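PDB 6JOO: CRISPR-associated protein,CRISPR-associated endonuclease Cas9 from Corynebacterium diphtheriae, which cuts DNA matched by a guide RNA in bacterial CRISPR immunity, and is represented here by an engineered fusion bound to sgRNA and target DNA. Local coordinates for residues S35-I40 against V645-V650; L814-V819 against H919-W924; E822-T827 against T902-D907; R847-G852 against R860-Q865. All coordinates share one frame; numbering follows the deposited sequence.

Contact 1: S35-I40 against V645-V650; sequences SLVSHI and VVMSNV. With nucleotides of chain B.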
# COMPACT_ATOMS: atom_id res chain seq x y z
N SER A 35 -12.59 -5.73 30.98
CA SER A 35 -12.48 -6.13 29.58
C SER A 35 -11.11 -6.75 29.34
O SER A 35 -10.09 -6.13 29.64
CB SER A 35 -12.69 -4.92 28.65
OG SER A 35 -12.59 -5.30 27.28
N LEU A 36 -11.10 -7.97 28.82
CA LEU A 36 -9.88 -8.67 28.44
C LEU A 36 -9.98 -9.00 26.96
O LEU A 36 -10.84 -9.80 26.56
CB LEU A 36 -9.66 -9.92 29.28
CG LEU A 36 -9.51 -9.68 30.78
CD1 LEU A 36 -9.25 -11.00 31.50
CD2 LEU A 36 -8.38 -8.69 31.04
N VAL A 37 -9.11 -8.41 26.15
CA VAL A 37 -9.20 -8.52 24.70
C VAL A 37 -7.81 -8.80 24.14
O VAL A 37 -6.86 -8.06 24.43
CB VAL A 37 -9.79 -7.25 24.06
CG1 VAL A 37 -9.56 -7.25 22.56
CG2 VAL A 37 -11.28 -7.15 24.38
N SER A 38 -7.68 -9.86 23.35
CA SER A 38 -6.48 -10.16 22.58
C SER A 38 -6.81 -9.84 21.13
O SER A 38 -7.30 -10.68 20.38
CB SER A 38 -6.04 -11.61 22.76
OG SER A 38 -5.68 -11.89 24.10
N HIS A 39 -6.55 -8.59 20.73
CA HIS A 39 -6.91 -8.13 19.39
C HIS A 39 -5.83 -8.54 18.39
O HIS A 39 -4.65 -8.27 18.59
CB HIS A 39 -7.09 -6.62 19.38
CG HIS A 39 -7.64 -6.08 18.09
ND1 HIS A 39 -6.83 -5.64 17.07
CD2 HIS A 39 -8.92 -5.92 17.67
CE1 HIS A 39 -7.59 -5.23 16.06
NE2 HIS A 39 -8.86 -5.39 16.40
N ILE A 40 -6.26 -9.18 17.30
CA ILE A 40 -5.37 -9.64 16.25
C ILE A 40 -5.57 -8.75 15.02
O ILE A 40 -6.70 -8.38 14.69
CB ILE A 40 -5.61 -11.12 15.91
CG1 ILE A 40 -5.72 -11.95 17.19
CG2 ILE A 40 -4.51 -11.65 15.01
CD1 ILE A 40 -4.41 -12.14 17.94
N VAL A 645 -11.53 -12.51 25.47
CA VAL A 645 -12.04 -12.35 24.11
C VAL A 645 -10.86 -12.22 23.15
O VAL A 645 -10.02 -11.33 23.30
CB VAL A 645 -12.97 -11.13 24.01
CG1 VAL A 645 -13.24 -10.79 22.56
CG2 VAL A 645 -14.28 -11.42 24.74
N VAL A 646 -10.81 -13.12 22.17
CA VAL A 646 -9.88 -13.02 21.05
C VAL A 646 -10.70 -12.60 19.83
O VAL A 646 -11.61 -13.32 19.41
CB VAL A 646 -9.16 -14.35 20.78
CG1 VAL A 646 -8.10 -14.17 19.71
CG2 VAL A 646 -8.56 -14.90 22.06
N MSE A 647 -10.38 -11.43 19.28
CA MSE A 647 -11.15 -10.89 18.16
C MSE A 647 -10.32 -10.09 17.16
O MSE A 647 -9.18 -9.72 17.44
CB MSE A 647 -12.28 -10.01 18.68
CG MSE A 647 -11.80 -8.68 19.23
SE MSE A 647 -13.30 -7.51 19.62
CE MSE A 647 -12.30 -5.87 19.98
N SER A 648 -10.92 -9.83 16.00
CA SER A 648 -10.29 -9.04 14.95
C SER A 648 -11.38 -8.29 14.20
O SER A 648 -12.56 -8.67 14.22
CB SER A 648 -9.49 -9.91 13.99
OG SER A 648 -8.55 -10.71 14.69
N ASN A 649 -10.99 -7.21 13.54
CA ASN A 649 -11.92 -6.44 12.74
C ASN A 649 -12.17 -7.12 11.40
O ASN A 649 -11.42 -8.01 10.98
CB ASN A 649 -11.40 -5.02 12.52
CG ASN A 649 -11.24 -4.25 13.81
OD1 ASN A 649 -11.49 -4.78 14.90
ND2 ASN A 649 -10.83 -3.00 13.70
N VAL A 650 -13.24 -6.70 10.74
CA VAL A 650 -13.60 -7.24 9.44
C VAL A 650 -13.67 -6.10 8.45
O VAL A 650 -13.81 -4.93 8.82
CB VAL A 650 -14.93 -8.03 9.48
CG1 VAL A 650 -14.87 -9.08 10.57
CG2 VAL A 650 -16.11 -7.09 9.69
P G B 77 -9.69 1.14 8.91
OP1 G B 77 -10.86 1.90 8.40
OP2 G B 77 -9.67 0.64 10.31
O5' G B 77 -9.41 -0.14 7.99
C5' G B 77 -10.17 -0.36 6.80
C4' G B 77 -11.03 -1.60 6.88
O4' G B 77 -10.21 -2.76 7.20
C3' G B 77 -12.15 -1.58 7.93
O3' G B 77 -13.29 -2.25 7.40
C2' G B 77 -11.56 -2.40 9.07
O2' G B 77 -12.53 -2.99 9.92
C1' G B 77 -10.77 -3.44 8.30
N9 G B 77 -9.69 -4.07 9.06
C8 G B 77 -8.77 -3.46 9.88
N7 G B 77 -7.94 -4.30 10.42
C5 G B 77 -8.33 -5.54 9.91
C6 G B 77 -7.80 -6.83 10.13
O6 G B 77 -6.84 -7.15 10.85
N1 G B 77 -8.50 -7.81 9.43
C2 G B 77 -9.57 -7.56 8.61
N2 G B 77 -10.12 -8.63 8.00
N3 G B 77 -10.08 -6.36 8.39
C4 G B 77 -9.41 -5.41 9.07
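Met647, present as selenomethionine, lays its terminal CE beside two neighbours on the strand 35-40: it lies 4.0 Å from Val37 CG1 and 4.1 Å from CD2 of the His39 ring. Its CG sits between the backbone N and the carbonyl carbon (chi1 72°), and from there the extended chain runs along the face that also carries Val37, His39 and Val645. Val645 pairs with Val37, whose CG2 comes 4.3 Å from Val645 CB. The strands run parallel on a ladder of main-chain bonds. Val645 N binds Leu36 O at 3.0 Å, Ser38 N binds Val645 O at 2.8 Å, and Ile40 N reaches Met647 O at 3.0 Å, while Met647 N to Ser38 O is weak. Ile40 CG1 packs 4.1 Å from Val646 CG1. Past the strand, Val650 O accepts a bond from O2' of G77 of chain B at 2.6 Å. The pairing sets 645-647 at an edge of the mixed RuvC sheet and joins the two parts of the engineered fusion. Chemically, backbone bonds set direction and register between mixed faces: valines and the selenomethionine methyl beside His39 on one, Val646 beside Ser38, whose hydroxyl binds Arg567 and Ala571, on the other.

Contact 2: L814-V819 against H919-W924; sequences LGWLVV and HLPVTW. With nucleotides of chain B.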
# COMPACT_ATOMS: atom_id res chain seq x y z
N LEU A 814 -30.50 -16.21 4.62
CA LEU A 814 -30.42 -16.12 6.07
C LEU A 814 -29.44 -15.06 6.56
O LEU A 814 -29.74 -14.33 7.51
CB LEU A 814 -30.03 -17.47 6.67
CG LEU A 814 -30.87 -18.69 6.27
CD1 LEU A 814 -30.32 -19.97 6.89
CD2 LEU A 814 -32.32 -18.48 6.66
N GLY A 815 -28.27 -14.96 5.94
CA GLY A 815 -27.27 -14.00 6.38
C GLY A 815 -26.01 -14.13 5.56
O GLY A 815 -25.89 -15.00 4.70
N TRP A 816 -25.07 -13.23 5.84
CA TRP A 816 -23.82 -13.18 5.10
C TRP A 816 -22.64 -13.38 6.04
O TRP A 816 -22.66 -12.96 7.20
CB TRP A 816 -23.68 -11.85 4.36
CG TRP A 816 -23.84 -10.66 5.24
CD1 TRP A 816 -25.00 -9.98 5.50
CD2 TRP A 816 -22.81 -9.99 5.97
NE1 TRP A 816 -24.75 -8.94 6.35
CE2 TRP A 816 -23.42 -8.92 6.66
CE3 TRP A 816 -21.44 -10.19 6.12
CZ2 TRP A 816 -22.70 -8.05 7.48
CZ3 TRP A 816 -20.72 -9.33 6.94
CH2 TRP A 816 -21.36 -8.28 7.60
N LEU A 817 -21.61 -14.04 5.52
CA LEU A 817 -20.34 -14.23 6.21
C LEU A 817 -19.25 -13.45 5.51
O LEU A 817 -19.34 -13.13 4.32
CB LEU A 817 -19.94 -15.71 6.26
CG LEU A 817 -20.76 -16.64 7.15
CD1 LEU A 817 -20.14 -18.02 7.16
CD2 LEU A 817 -20.84 -16.08 8.56
N VAL A 818 -18.19 -13.15 6.26
CA VAL A 818 -17.04 -12.41 5.74
C VAL A 818 -15.79 -12.98 6.41
O VAL A 818 -15.85 -13.60 7.47
CB VAL A 818 -17.16 -10.89 5.99
CG1 VAL A 818 -16.37 -10.47 7.22
CG2 VAL A 818 -16.72 -10.12 4.76
N VAL A 819 -14.66 -12.79 5.74
CA VAL A 819 -13.40 -13.30 6.28
C VAL A 819 -13.10 -12.63 7.60
O VAL A 819 -13.29 -11.42 7.76
CB VAL A 819 -12.27 -13.10 5.26
CG1 VAL A 819 -10.90 -13.21 5.93
CG2 VAL A 819 -12.38 -14.13 4.15
N HIS A 919 -27.26 -0.13 12.64
CA HIS A 919 -27.18 -1.10 11.54
C HIS A 919 -25.75 -1.59 11.35
O HIS A 919 -25.23 -1.65 10.23
CB HIS A 919 -27.74 -0.50 10.24
CG HIS A 919 -29.17 -0.05 10.35
ND1 HIS A 919 -29.69 0.97 9.59
CD2 HIS A 919 -30.18 -0.49 11.14
CE1 HIS A 919 -30.96 1.14 9.91
NE2 HIS A 919 -31.28 0.27 10.84
N LEU A 920 -25.11 -1.94 12.46
CA LEU A 920 -23.79 -2.56 12.47
C LEU A 920 -23.93 -4.08 12.40
O LEU A 920 -25.01 -4.62 12.65
CB LEU A 920 -23.03 -2.13 13.72
CG LEU A 920 -22.64 -0.65 13.80
CD1 LEU A 920 -21.65 -0.40 14.93
CD2 LEU A 920 -22.07 -0.18 12.47
N PRO A 921 -22.87 -4.79 12.03
CA PRO A 921 -22.95 -6.26 12.00
C PRO A 921 -23.41 -6.81 13.33
O PRO A 921 -22.98 -6.35 14.40
CB PRO A 921 -21.51 -6.68 11.66
CG PRO A 921 -20.96 -5.53 10.90
CD PRO A 921 -21.57 -4.31 11.52
N VAL A 922 -24.29 -7.80 13.28
CA VAL A 922 -24.98 -8.29 14.46
C VAL A 922 -24.88 -9.81 14.54
O VAL A 922 -24.79 -10.50 13.52
CB VAL A 922 -26.46 -7.82 14.48
CG1 VAL A 922 -27.43 -8.98 14.32
CG2 VAL A 922 -26.74 -7.03 15.74
N THR A 923 -24.87 -10.33 15.76
CA THR A 923 -24.80 -11.77 15.99
C THR A 923 -26.10 -12.44 15.58
O THR A 923 -27.19 -11.98 15.95
CB THR A 923 -24.50 -12.05 17.46
OG1 THR A 923 -23.13 -11.72 17.75
CG2 THR A 923 -24.76 -13.52 17.80
N TRP A 924 -25.99 -13.51 14.80
CA TRP A 924 -27.15 -14.26 14.34
C TRP A 924 -26.83 -15.75 14.35
O TRP A 924 -25.66 -16.15 14.33
CB TRP A 924 -27.61 -13.81 12.95
CG TRP A 924 -26.57 -13.96 11.89
CD1 TRP A 924 -25.46 -13.19 11.71
CD2 TRP A 924 -26.56 -14.93 10.84
NE1 TRP A 924 -24.75 -13.63 10.62
CE2 TRP A 924 -25.40 -14.70 10.07
CE3 TRP A 924 -27.41 -15.98 10.47
CZ2 TRP A 924 -25.08 -15.47 8.96
CZ3 TRP A 924 -27.09 -16.75 9.37
CH2 TRP A 924 -25.93 -16.49 8.63
P C B 78 -14.48 -1.42 6.73
OP1 C B 78 -14.51 -1.70 5.28
OP2 C B 78 -14.37 -0.01 7.19
O5' C B 78 -15.80 -2.04 7.38
C5' C B 78 -15.85 -2.36 8.77
C4' C B 78 -17.27 -2.47 9.25
O4' C B 78 -17.29 -2.94 10.61
C3' C B 78 -18.06 -1.18 9.28
O3' C B 78 -18.61 -0.87 8.01
C2' C B 78 -19.13 -1.45 10.34
O2' C B 78 -20.27 -2.05 9.76
C1' C B 78 -18.45 -2.47 11.26
N1 C B 78 -18.07 -1.91 12.58
C2 C B 78 -18.32 -2.71 13.70
O2 C B 78 -18.81 -3.84 13.51
N3 C B 78 -18.00 -2.26 14.93
C4 C B 78 -17.47 -1.05 15.08
N4 C B 78 -17.18 -0.63 16.31
C5 C B 78 -17.23 -0.20 13.95
C6 C B 78 -17.54 -0.66 12.74
P C B 81 -24.93 5.85 1.83
OP1 C B 81 -25.19 6.84 0.76
OP2 C B 81 -23.74 6.03 2.70
O5' C B 81 -26.22 5.73 2.76
C5' C B 81 -27.49 5.44 2.19
C4' C B 81 -28.52 5.11 3.25
O4' C B 81 -28.20 3.84 3.87
C3' C B 81 -28.60 6.08 4.42
O3' C B 81 -29.35 7.24 4.13
C2' C B 81 -29.21 5.22 5.52
O2' C B 81 -30.61 5.10 5.34
C1' C B 81 -28.57 3.86 5.24
N1 C B 81 -27.37 3.63 6.06
C2 C B 81 -27.55 3.20 7.38
O2 C B 81 -28.71 3.04 7.79
N3 C B 81 -26.47 2.97 8.16
C4 C B 81 -25.24 3.15 7.68
N4 C B 81 -24.21 2.91 8.49
C5 C B 81 -25.03 3.59 6.34
C6 C B 81 -26.10 3.81 5.57
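Trp924 turns one face of its indole to Gly815, and the glycine CA stands 3.9 Å from the centroid of the six-membered ring, 24° off the normal: a CH-pi contact. With no side chain at Gly815, the ring can settle directly on the backbone. The carbonyl O of Leu814 lies over the same face, also toward the rim, while Leu814 CB meets CZ3 of Trp924 at 4.1 Å. Farther along the strand, Leu817 CD2 approaches CZ2 of Trp924 obliquely at 4.3 Å. The indole reaches the strand because its CG lies between backbone N and carbonyl carbon (chi1 60°). Leu814 and Gly815 together face Val754, a classic beta bulge on strand 811-817, an outer strand of the three-stranded antiparallel sheet of the Topo-homology region; the indole resting on this bulge comes from the C-terminal domain. Trp816 is turned differently. It offers the edge of its ring, CH2 lying 4.3 Å from Pro921 CG, while Phe784 stacks with the indole and Arg905 makes a cation-pi contact with it. The beginning of the segment 919-924 lies against RNA of chain B. Leu920 CD2 packs 3.8 Å from O2' of C78, whose ribose Pro921 also approaches, and His919 ND1 donates to O2 of the C81 base at 2.9 Å, the acceptor lying near the imidazole plane.

Contact 3: E822-T827 against T902-D907; sequences ELVVDT and TVVRRD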
# COMPACT_ATOMS: atom_id res chain seq x y z
N GLU A 822 -16.28 -14.57 13.33
CA GLU A 822 -16.16 -15.53 14.41
C GLU A 822 -17.38 -16.44 14.44
O GLU A 822 -18.52 -15.95 14.40
CB GLU A 822 -16.00 -14.82 15.75
CG GLU A 822 -16.15 -15.72 16.97
CD GLU A 822 -16.02 -14.96 18.28
OE1 GLU A 822 -15.65 -13.76 18.24
OE2 GLU A 822 -16.29 -15.55 19.34
N LEU A 823 -17.15 -17.74 14.52
CA LEU A 823 -18.21 -18.73 14.61
C LEU A 823 -18.12 -19.49 15.92
O LEU A 823 -17.03 -19.71 16.45
CB LEU A 823 -18.15 -19.73 13.46
CG LEU A 823 -18.16 -19.22 12.03
CD1 LEU A 823 -18.12 -20.40 11.08
CD2 LEU A 823 -19.39 -18.36 11.78
N VAL A 824 -19.28 -19.90 16.43
CA VAL A 824 -19.38 -20.87 17.51
C VAL A 824 -19.95 -22.15 16.91
O VAL A 824 -21.03 -22.13 16.32
CB VAL A 824 -20.25 -20.36 18.67
CG1 VAL A 824 -20.36 -21.40 19.76
CG2 VAL A 824 -19.66 -19.08 19.23
N VAL A 825 -19.21 -23.25 17.03
CA VAL A 825 -19.53 -24.50 16.35
C VAL A 825 -19.54 -25.64 17.36
O VAL A 825 -18.64 -25.74 18.20
CB VAL A 825 -18.53 -24.80 15.21
CG1 VAL A 825 -18.88 -26.11 14.52
CG2 VAL A 825 -18.49 -23.65 14.21
N ASP A 826 -20.55 -26.50 17.26
CA ASP A 826 -20.63 -27.74 18.04
C ASP A 826 -19.99 -28.84 17.20
O ASP A 826 -20.60 -29.36 16.27
CB ASP A 826 -22.07 -28.06 18.40
CG ASP A 826 -22.22 -29.34 19.21
OD1 ASP A 826 -21.20 -29.85 19.73
OD2 ASP A 826 -23.36 -29.84 19.31
N THR A 827 -18.75 -29.19 17.54
CA THR A 827 -17.96 -30.15 16.77
C THR A 827 -18.13 -31.59 17.25
O THR A 827 -17.34 -32.45 16.87
CB THR A 827 -16.48 -29.77 16.83
OG1 THR A 827 -15.98 -30.02 18.15
CG2 THR A 827 -16.30 -28.30 16.50
N THR A 902 -23.36 -20.39 15.29
CA THR A 902 -23.77 -19.02 15.55
C THR A 902 -22.66 -18.08 15.12
O THR A 902 -21.50 -18.27 15.50
CB THR A 902 -24.09 -18.80 17.04
OG1 THR A 902 -24.98 -19.82 17.50
CG2 THR A 902 -24.74 -17.45 17.25
N VAL A 903 -23.01 -17.07 14.33
CA VAL A 903 -22.08 -16.04 13.89
C VAL A 903 -22.03 -14.95 14.95
O VAL A 903 -23.07 -14.38 15.31
CB VAL A 903 -22.50 -15.48 12.52
CG1 VAL A 903 -21.47 -14.50 11.99
CG2 VAL A 903 -22.73 -16.61 11.54
N VAL A 904 -20.84 -14.65 15.45
CA VAL A 904 -20.66 -13.78 16.61
C VAL A 904 -19.98 -12.49 16.17
O VAL A 904 -18.86 -12.52 15.63
CB VAL A 904 -19.85 -14.49 17.71
CG1 VAL A 904 -19.70 -13.60 18.93
CG2 VAL A 904 -20.52 -15.79 18.08
N ARG A 905 -20.64 -11.36 16.40
CA ARG A 905 -20.08 -10.04 16.18
C ARG A 905 -19.98 -9.32 17.52
O ARG A 905 -20.86 -9.46 18.37
CB ARG A 905 -20.93 -9.22 15.20
CG ARG A 905 -20.65 -9.50 13.73
CD ARG A 905 -21.12 -10.88 13.29
NE ARG A 905 -20.79 -11.15 11.89
CZ ARG A 905 -21.66 -11.12 10.89
NH1 ARG A 905 -21.25 -11.38 9.65
NH2 ARG A 905 -22.93 -10.83 11.12
N ARG A 906 -18.91 -8.55 17.70
CA ARG A 906 -18.62 -7.93 18.98
C ARG A 906 -18.37 -6.43 18.82
O ARG A 906 -18.08 -5.94 17.72
CB ARG A 906 -17.40 -8.57 19.65
CG ARG A 906 -17.46 -10.09 19.76
CD ARG A 906 -16.21 -10.67 20.40
NE ARG A 906 -16.28 -12.12 20.53
CZ ARG A 906 -16.88 -12.75 21.53
NH1 ARG A 906 -17.46 -12.06 22.50
NH2 ARG A 906 -16.90 -14.08 21.57
N ASP A 907 -18.49 -5.71 19.93
CA ASP A 907 -18.19 -4.29 19.99
C ASP A 907 -16.71 -4.10 20.32
O ASP A 907 -15.94 -5.07 20.38
CB ASP A 907 -19.13 -3.59 20.99
CG ASP A 907 -18.92 -4.05 22.43
OD1 ASP A 907 -18.07 -4.91 22.70
OD2 ASP A 907 -19.64 -3.53 23.31
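Glu822 and Arg906 form a side-on, two-pronged salt bridge: Arg906 NE donates to Glu822 OE1 at 2.9 Å and Arg906 NH2 to Glu822 OE2 at 2.7 Å. In the five-stranded antiparallel sheet of the C-terminal domain, the bridge links strand 822-824 to the residues just after strand 902-904, its antiparallel neighbour. Both oxygens are met on their syn sides, and the carboxylate and guanidinium planes are 31° apart, so the match is close without being flat. The extended glutamate chain, with CG anti to the backbone N (chi1 168°), carries the carboxylate past Val904 to the arginine. A third nitrogen, Arg906 NH1, binds Gly910 O, which helps fix the rotation of the guanidinium group; Arg847 adds a long, weak ion pair to Glu822. The backbones are joined by Val904 N to Glu822 O at 2.9 Å and by a reciprocal pair between Val824 and Thr902, of which Val824 N to Thr902 O is 2.9 Å and Thr902 N to Val824 O is 3.1 Å. On the face opposite the bridge, Leu823 and Val903 lie side by side in a non-hydrogen-bonded pair. Around the bridge itself, Val904 CG1 lies over one face of the Arg906 guanidinium, toward its rim, and Val904 CG2 touches Val824 CG2 at 3.6 Å.

Contact 4: R847-G852 against R860-Q865; sequences RWRVDG and RLRPLQ. With nucleotides of chain C.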
# COMPACT_ATOMS: atom_id res chain seq x y z
N ARG A 847 -15.02 -22.36 19.33
CA ARG A 847 -14.90 -21.03 18.75
C ARG A 847 -13.95 -21.08 17.56
O ARG A 847 -12.76 -21.38 17.73
CB ARG A 847 -14.42 -20.02 19.79
CG ARG A 847 -15.39 -19.79 20.94
CD ARG A 847 -15.30 -18.37 21.48
NE ARG A 847 -15.95 -18.25 22.78
CZ ARG A 847 -17.22 -17.90 22.96
NH1 ARG A 847 -17.72 -17.82 24.18
NH2 ARG A 847 -17.99 -17.63 21.92
N TRP A 848 -14.47 -20.79 16.37
CA TRP A 848 -13.71 -20.86 15.13
C TRP A 848 -13.76 -19.53 14.40
O TRP A 848 -14.63 -18.69 14.66
CB TRP A 848 -14.24 -21.98 14.22
CG TRP A 848 -14.11 -23.35 14.81
CD1 TRP A 848 -14.93 -23.92 15.73
CD2 TRP A 848 -13.09 -24.31 14.53
NE1 TRP A 848 -14.49 -25.18 16.04
CE2 TRP A 848 -13.36 -25.44 15.32
CE3 TRP A 848 -11.97 -24.32 13.69
CZ2 TRP A 848 -12.55 -26.58 15.29
CZ3 TRP A 848 -11.17 -25.45 13.66
CH2 TRP A 848 -11.47 -26.57 14.45
N ARG A 849 -12.82 -19.35 13.48
CA ARG A 849 -12.67 -18.13 12.70
C ARG A 849 -12.73 -18.46 11.21
O ARG A 849 -12.16 -19.46 10.76
CB ARG A 849 -11.36 -17.42 13.02
CG ARG A 849 -11.12 -16.15 12.23
CD ARG A 849 -9.69 -15.66 12.38
NE ARG A 849 -8.73 -16.72 12.10
CZ ARG A 849 -7.84 -17.18 12.99
NH1 ARG A 849 -7.00 -18.15 12.65
NH2 ARG A 849 -7.79 -16.65 14.20
N VAL A 850 -13.41 -17.60 10.45
CA VAL A 850 -13.56 -17.78 9.01
C VAL A 850 -12.35 -17.15 8.33
O VAL A 850 -12.21 -15.93 8.30
CB VAL A 850 -14.87 -17.17 8.51
CG1 VAL A 850 -14.96 -17.27 6.99
CG2 VAL A 850 -16.06 -17.84 9.18
N ASP A 851 -11.47 -17.99 7.78
CA ASP A 851 -10.28 -17.51 7.10
C ASP A 851 -10.41 -17.50 5.58
O ASP A 851 -9.60 -16.84 4.92
CB ASP A 851 -9.06 -18.36 7.49
CG ASP A 851 -8.53 -18.01 8.87
OD1 ASP A 851 -8.69 -16.85 9.29
OD2 ASP A 851 -7.95 -18.89 9.53
N GLY A 852 -11.39 -18.20 5.02
CA GLY A 852 -11.57 -18.21 3.58
C GLY A 852 -12.82 -18.97 3.20
O GLY A 852 -13.47 -19.62 4.03
N ARG A 860 -13.30 -22.51 4.97
CA ARG A 860 -11.96 -22.65 5.53
C ARG A 860 -11.98 -22.05 6.93
O ARG A 860 -12.01 -20.82 7.08
CB ARG A 860 -10.91 -21.97 4.66
CG ARG A 860 -9.48 -22.29 5.11
CD ARG A 860 -8.45 -21.32 4.54
NE ARG A 860 -8.24 -21.49 3.11
CZ ARG A 860 -7.26 -22.21 2.58
NH1 ARG A 860 -6.39 -22.83 3.37
NH2 ARG A 860 -7.14 -22.31 1.26
N LEU A 861 -11.94 -22.91 7.95
CA LEU A 861 -12.01 -22.49 9.34
C LEU A 861 -10.75 -22.92 10.08
O LEU A 861 -10.17 -23.96 9.80
CB LEU A 861 -13.24 -23.07 10.04
CG LEU A 861 -14.57 -22.89 9.32
CD1 LEU A 861 -15.70 -23.48 10.16
CD2 LEU A 861 -14.83 -21.42 9.02
N ARG A 862 -10.36 -22.11 11.05
CA ARG A 862 -9.24 -22.36 11.93
C ARG A 862 -9.66 -22.04 13.37
O ARG A 862 -10.57 -21.24 13.57
CB ARG A 862 -8.02 -21.51 11.55
CG ARG A 862 -7.33 -21.96 10.27
CD ARG A 862 -5.96 -21.31 10.13
NE ARG A 862 -5.29 -21.70 8.89
CZ ARG A 862 -5.36 -21.00 7.76
NH1 ARG A 862 -6.07 -19.89 7.71
NH2 ARG A 862 -4.72 -21.42 6.68
N PRO A 863 -9.02 -22.67 14.34
CA PRO A 863 -9.35 -22.34 15.74
C PRO A 863 -9.09 -20.87 16.03
O PRO A 863 -8.04 -20.32 15.68
CB PRO A 863 -8.41 -23.26 16.54
CG PRO A 863 -8.11 -24.39 15.61
CD PRO A 863 -8.06 -23.78 14.24
N LEU A 864 -10.08 -20.22 16.66
CA LEU A 864 -10.01 -18.78 16.84
C LEU A 864 -8.90 -18.37 17.80
O LEU A 864 -8.19 -17.39 17.55
CB LEU A 864 -11.36 -18.25 17.35
CG LEU A 864 -11.43 -16.80 17.86
CD1 LEU A 864 -11.02 -15.80 16.78
CD2 LEU A 864 -12.83 -16.48 18.39
N GLN A 865 -8.72 -19.12 18.89
CA GLN A 865 -7.85 -18.71 19.99
C GLN A 865 -6.44 -19.28 19.89
O GLN A 865 -5.72 -19.28 20.89
CB GLN A 865 -8.49 -19.12 21.32
CG GLN A 865 -9.86 -18.52 21.59
CD GLN A 865 -10.59 -19.18 22.75
OE1 GLN A 865 -10.25 -20.30 23.15
NE2 GLN A 865 -11.59 -18.49 23.29
P DG C 2 -5.39 -19.14 4.18
OP1 DG C 2 -6.43 -18.68 5.13
OP2 DG C 2 -4.93 -20.55 4.22
O5' DG C 2 -5.85 -18.78 2.69
C5' DG C 2 -6.51 -17.55 2.42
C4' DG C 2 -6.61 -17.31 0.93
O4' DG C 2 -5.30 -17.41 0.33
C3' DG C 2 -7.48 -18.30 0.17
O3' DG C 2 -8.84 -17.86 0.16
C2' DG C 2 -6.87 -18.24 -1.23
C1' DG C 2 -5.39 -18.02 -0.94
N9 DG C 2 -4.59 -19.25 -0.92
C8 DG C 2 -4.17 -19.95 0.18
N7 DG C 2 -3.45 -21.00 -0.12
C5 DG C 2 -3.38 -20.99 -1.50
C6 DG C 2 -2.73 -21.88 -2.39
O6 DG C 2 -2.07 -22.89 -2.12
N1 DG C 2 -2.91 -21.50 -3.72
C2 DG C 2 -3.63 -20.40 -4.13
N2 DG C 2 -3.69 -20.20 -5.45
N3 DG C 2 -4.24 -19.56 -3.31
C4 DG C 2 -4.07 -19.91 -2.02
P DG C 3 -10.04 -18.92 0.10
OP1 DG C 3 -11.31 -18.18 0.24
OP2 DG C 3 -9.72 -19.99 1.08
O5' DG C 3 -9.92 -19.58 -1.36
C5' DG C 3 -10.45 -18.91 -2.51
C4' DG C 3 -9.75 -19.37 -3.78
O4' DG C 3 -8.38 -19.68 -3.48
C3' DG C 3 -10.34 -20.61 -4.44
O3' DG C 3 -11.16 -20.21 -5.53
C2' DG C 3 -9.13 -21.40 -4.94
C1' DG C 3 -7.93 -20.77 -4.25
N9 DG C 3 -7.24 -21.68 -3.35
C8 DG C 3 -7.38 -21.76 -1.99
N7 DG C 3 -6.64 -22.68 -1.45
C5 DG C 3 -5.96 -23.25 -2.52
C6 DG C 3 -5.01 -24.30 -2.54
O6 DG C 3 -4.56 -24.96 -1.59
N1 DG C 3 -4.57 -24.56 -3.83
C2 DG C 3 -4.99 -23.89 -4.96
N2 DG C 3 -4.45 -24.28 -6.12
N3 DG C 3 -5.88 -22.91 -4.95
C4 DG C 3 -6.32 -22.64 -3.70
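Asp851 OD2 takes a bond from Arg862 NH1 at 2.8 Å, from above the carboxylate plane, and weaker ones from Arg849 NE and NH1; Arg849 NE bonds more firmly to OD1 of Asp851, at 2.8 Å. This salt-bridge network lies on a beta hairpin of the C-terminal domain, probably the PAM-interacting part of Cas9, where Asp851 and Gly852 both face Arg860 in a classic bulge. The bond to Asp851 probably helps hold Arg862 for DNA: its extended chain brings NH1 to OP1 of DG2 in chain C at 2.9 Å, while NH2 donates to OP2 of the same phosphate. Arg860, bent at chi3 (-71°), sends NE to OP2 of DG3 in chain C at 2.9 Å, and its NH2 stands 2.8 Å from that base's N7. The aspartate probably tempers the positive charge with which these arginines grip the DNA backbone. Across the hairpin's other face, Val850 CG2 packs alongside Leu861 CD2. Nearer its open end, Trp848, whose NE1 bonds to Ile845 O, crosses Pro863, CZ3 3.6 Å from the proline CD.

How the contacts relate
Contact 1 comes first along the chain, closing before the others open; contact 2 then brackets contact 3, which in turn brackets contact 4. Contacts 3 and 4 share one antiparallel sheet, their centres about 10 Å apart, with strands 822-824 and 847-855 as neighbours. The centre of contact 2 lies about 10 Å from that of contact 3, and Trp924 extends that sheet by pairing its backbone with Val903. Contact 1, in the RuvC sheet, is centred about 13 Å from contact 3's centre and 14 Å from contact 4's; Val645 packs on Arg906, and Val646 on Gln865. The RuvC and C-terminal regions thus abut, with guide RNA at contacts 1 and 2 and DNA at contact 4.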